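Nucleoside 2-deoxyribosyltransferase (Enterococcus faecalis, PDB 7M5H) probably acts on nucleoside or deoxynucleotide substrates, cleaving or transferring at the N-glycosidic bond, with 5-hydroxymethyl-dUMP N-hydrolase as its likely family activity. Local coordinates at residues S88-A93 with G138-N143. Sequence-based numbering, arbitrary orientation.
Sequences SEIGVA and GLIKLN
Ile90 and Gly91 face Ile140 and Leu139 where two helical turns run side by side, the CA atoms of Ile90 and Ile140 being 7.1 Å apart and those of Gly91 and Leu139 7.0 Å. Gly91 offers only backbone here, and methyl CD1 of Leu139 rests against it, 4.1 Å from Gly91 CA. The lack of a side chain probably matters more toward a second subunit, whose own Gly91 packs against Val92. Leu139 reaches its spot because CG lies anti to the carbonyl carbon (chi1 -67°) and its chain then continues extended, carrying one methyl out toward the other helix. Ile90 is directed toward the other helix, and its two branches divide the work. The short branch, CG2, fits against both partners, 3.9 Å from Ile140 CG1 and 4.1 Å from Leu139 CB. The longer one ends in CD1, which meets Ile140 CD1 at 3.7 Å, methyl against methyl. Ile140 leaves its backbone at a slant to the other helix, yet CG1 anti to the carbonyl carbon (chi1 -58°) swings its longer branch back to Ile90. In this Rossmann-like fold, a parallel sheet of five strands flanked by helices, helices 84-96 and 134-141 pack together, and the isoleucine of the second also lies on Val100 and Ala102 of strand 100-103. Both isoleucines touch Leu77, in the loop after strand 72-76. Farther along the chain, Asn143 is backbone-bonded to Val100, bringing the chain to strand 144-147. Away from this apolar seam, helix 84-96 turns polar groups elsewhere: Glu89 OE2 is hydrogen-bonded to Tyr8 OH, and Ser88 OG to Thr136 OG1 of the second subunit.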
ATOM      1  N   SER B  88     -11.795   4.923   5.759  1.00 29.06           N
ATOM      2  CA  SER B  88     -12.338   5.644   6.907  1.00 29.32           C
ATOM      3  C   SER B  88     -13.710   6.228   6.595  1.00 30.59           C
ATOM      4  O   SER B  88     -14.612   6.188   7.440  1.00 31.17           O
ATOM      5  CB  SER B  88     -11.372   6.747   7.342  1.00 28.14           C
ATOM      6  OG  SER B  88     -10.190   6.199   7.898  1.00 29.46           O
ATOM      7  N   GLU B  89     -13.884   6.776   5.389  1.00 31.01           N
ATOM      8  CA  GLU B  89     -15.183   7.319   5.004  1.00 28.81           C
ATOM      9  C   GLU B  89     -16.250   6.234   4.948  1.00 31.31           C
ATOM     10  O   GLU B  89     -17.418   6.497   5.257  1.00 30.89           O
ATOM     11  CB  GLU B  89     -15.075   8.034   3.656  1.00 34.74           C
ATOM     12  CG  GLU B  89     -14.366   9.379   3.726  1.00 33.60           C
ATOM     13  CD  GLU B  89     -14.090   9.974   2.356  1.00 40.80           C
ATOM     14  OE1 GLU B  89     -13.979   9.202   1.381  1.00 40.78           O
ATOM     15  OE2 GLU B  89     -13.986  11.215   2.257  1.00 47.53           O
ATOM     16  N   ILE B  90     -15.873   5.016   4.555  1.00 31.52           N
ATOM     17  CA  ILE B  90     -16.816   3.900   4.576  1.00 29.26           C
ATOM     18  C   ILE B  90     -17.233   3.588   6.008  1.00 33.42           C
ATOM     19  O   ILE B  90     -18.412   3.340   6.287  1.00 34.19           O
ATOM     20  CB  ILE B  90     -16.204   2.670   3.879  1.00 28.86           C
ATOM     21  CG1 ILE B  90     -16.112   2.903   2.369  1.00 30.74           C
ATOM     22  CG2 ILE B  90     -17.010   1.412   4.184  1.00 29.61           C
ATOM     23  CD1 ILE B  90     -15.355   1.819   1.631  1.00 28.32           C
ATOM     24  N   GLY B  91     -16.273   3.604   6.936  1.00 31.05           N
ATOM     25  CA  GLY B  91     -16.605   3.358   8.331  1.00 29.59           C
ATOM     26  C   GLY B  91     -17.526   4.416   8.907  1.00 31.09           C
ATOM     27  O   GLY B  91     -18.425   4.108   9.694  1.00 33.63           O
ATOM     28  N   VAL B  92     -17.315   5.678   8.527  1.00 31.61           N
ATOM     29  CA  VAL B  92     -18.215   6.742   8.960  1.00 31.43           C
ATOM     30  C   VAL B  92     -19.607   6.525   8.381  1.00 35.43           C
ATOM     31  O   VAL B  92     -20.618   6.668   9.080  1.00 35.11           O
ATOM     32  CB  VAL B  92     -17.651   8.121   8.564  1.00 31.23           C
ATOM     33  CG1 VAL B  92     -18.681   9.210   8.828  1.00 34.33           C
ATOM     34  CG2 VAL B  92     -16.363   8.411   9.318  1.00 32.25           C
ATOM     35  N   ALA B  93     -19.679   6.171   7.096  1.00 36.19           N
ATOM     36  CA  ALA B  93     -20.970   5.998   6.441  1.00 36.86           C
ATOM     37  C   ALA B  93     -21.755   4.846   7.055  1.00 37.13           C
ATOM     38  O   ALA B  93     -22.970   4.955   7.257  1.00 38.16           O
ATOM     39  CB  ALA B  93     -20.772   5.772   4.943  1.00 33.00           C
ATOM     40  N   GLY B 138     -16.975  -5.841   4.186  1.00 26.95           N
ATOM     41  CA  GLY B 138     -18.160  -6.254   4.920  1.00 30.02           C
ATOM     42  C   GLY B 138     -19.039  -5.086   5.325  1.00 29.32           C
ATOM     43  O   GLY B 138     -20.268  -5.178   5.276  1.00 27.86           O
ATOM     44  N   LEU B 139     -18.423  -3.969   5.722  1.00 29.03           N
ATOM     45  CA  LEU B 139     -19.200  -2.784   6.083  1.00 30.88           C
ATOM     46  C   LEU B 139     -20.032  -2.293   4.907  1.00 29.15           C
ATOM     47  O   LEU B 139     -21.159  -1.816   5.087  1.00 29.25           O
ATOM     48  CB  LEU B 139     -18.272  -1.675   6.582  1.00 29.47           C
ATOM     49  CG  LEU B 139     -17.549  -1.913   7.909  1.00 29.50           C
ATOM     50  CD1 LEU B 139     -16.713  -0.702   8.290  1.00 29.57           C
ATOM     51  CD2 LEU B 139     -18.546  -2.238   9.009  1.00 23.37           C
ATOM     52  N   ILE B 140     -19.493  -2.405   3.692  1.00 27.13           N
ATOM     53  CA  ILE B 140     -20.239  -2.012   2.501  1.00 29.52           C
ATOM     54  C   ILE B 140     -21.442  -2.921   2.301  1.00 29.59           C
ATOM     55  O   ILE B 140     -22.581  -2.455   2.179  1.00 31.74           O
ATOM     56  CB  ILE B 140     -19.321  -2.028   1.266  1.00 31.31           C
ATOM     57  CG1 ILE B 140     -18.122  -1.099   1.473  1.00 31.54           C
ATOM     58  CG2 ILE B 140     -20.105  -1.646   0.019  1.00 31.37           C
ATOM     59  CD1 ILE B 140     -17.049  -1.252   0.421  1.00 29.32           C
ATOM     60  N   LYS B 141     -21.207  -4.236   2.255  1.00 30.49           N
ATOM     61  CA  LYS B 141     -22.277  -5.180   1.951  1.00 32.32           C
ATOM     62  C   LYS B 141     -23.338  -5.241   3.042  1.00 29.06           C
ATOM     63  O   LYS B 141     -24.458  -5.688   2.770  1.00 33.40           O
ATOM     64  CB  LYS B 141     -21.700  -6.576   1.718  1.00 33.94           C
ATOM     65  CG  LYS B 141     -20.651  -6.650   0.621  1.00 29.58           C
ATOM     66  CD  LYS B 141     -20.331  -8.097   0.288  1.00 31.05           C
ATOM     67  CE  LYS B 141     -19.362  -8.201  -0.877  1.00 33.63           C
ATOM     68  NZ  LYS B 141     -19.209  -9.617  -1.314  1.00 32.58           N
ATOM     69  N   LEU B 142     -23.015  -4.814   4.265  1.00 32.87           N
ATOM     70  CA  LEU B 142     -24.015  -4.814   5.329  1.00 33.45           C
ATOM     71  C   LEU B 142     -25.131  -3.813   5.053  1.00 35.23           C
ATOM     72  O   LEU B 142     -26.233  -3.953   5.594  1.00 34.82           O
ATOM     73  CB  LEU B 142     -23.353  -4.523   6.678  1.00 32.35           C
ATOM     74  CG  LEU B 142     -22.637  -5.713   7.324  1.00 33.82           C
ATOM     75  CD1 LEU B 142     -21.793  -5.282   8.514  1.00 28.27           C
ATOM     76  CD2 LEU B 142     -23.648  -6.768   7.737  1.00 26.90           C
ATOM     77  N   ASN B 143     -24.867  -2.803   4.221  1.00 35.96           N
ATOM     78  CA  ASN B 143     -25.848  -1.813   3.804  1.00 38.44           C
ATOM     79  C   ASN B 143     -25.325  -1.210   2.499  1.00 37.47           C
ATOM     80  O   ASN B 143     -24.846  -0.076   2.437  1.00 34.78           O
ATOM     81  CB  ASN B 143     -26.075  -0.742   4.872  1.00 34.86           C
ATOM     82  CG  ASN B 143     -27.186   0.227   4.505  1.00 42.90           C
ATOM     83  OD1 ASN B 143     -28.136  -0.118   3.797  1.00 37.55           O
ATOM     84  ND2 ASN B 143     -27.079   1.445   5.009  1.00 40.85           N
TER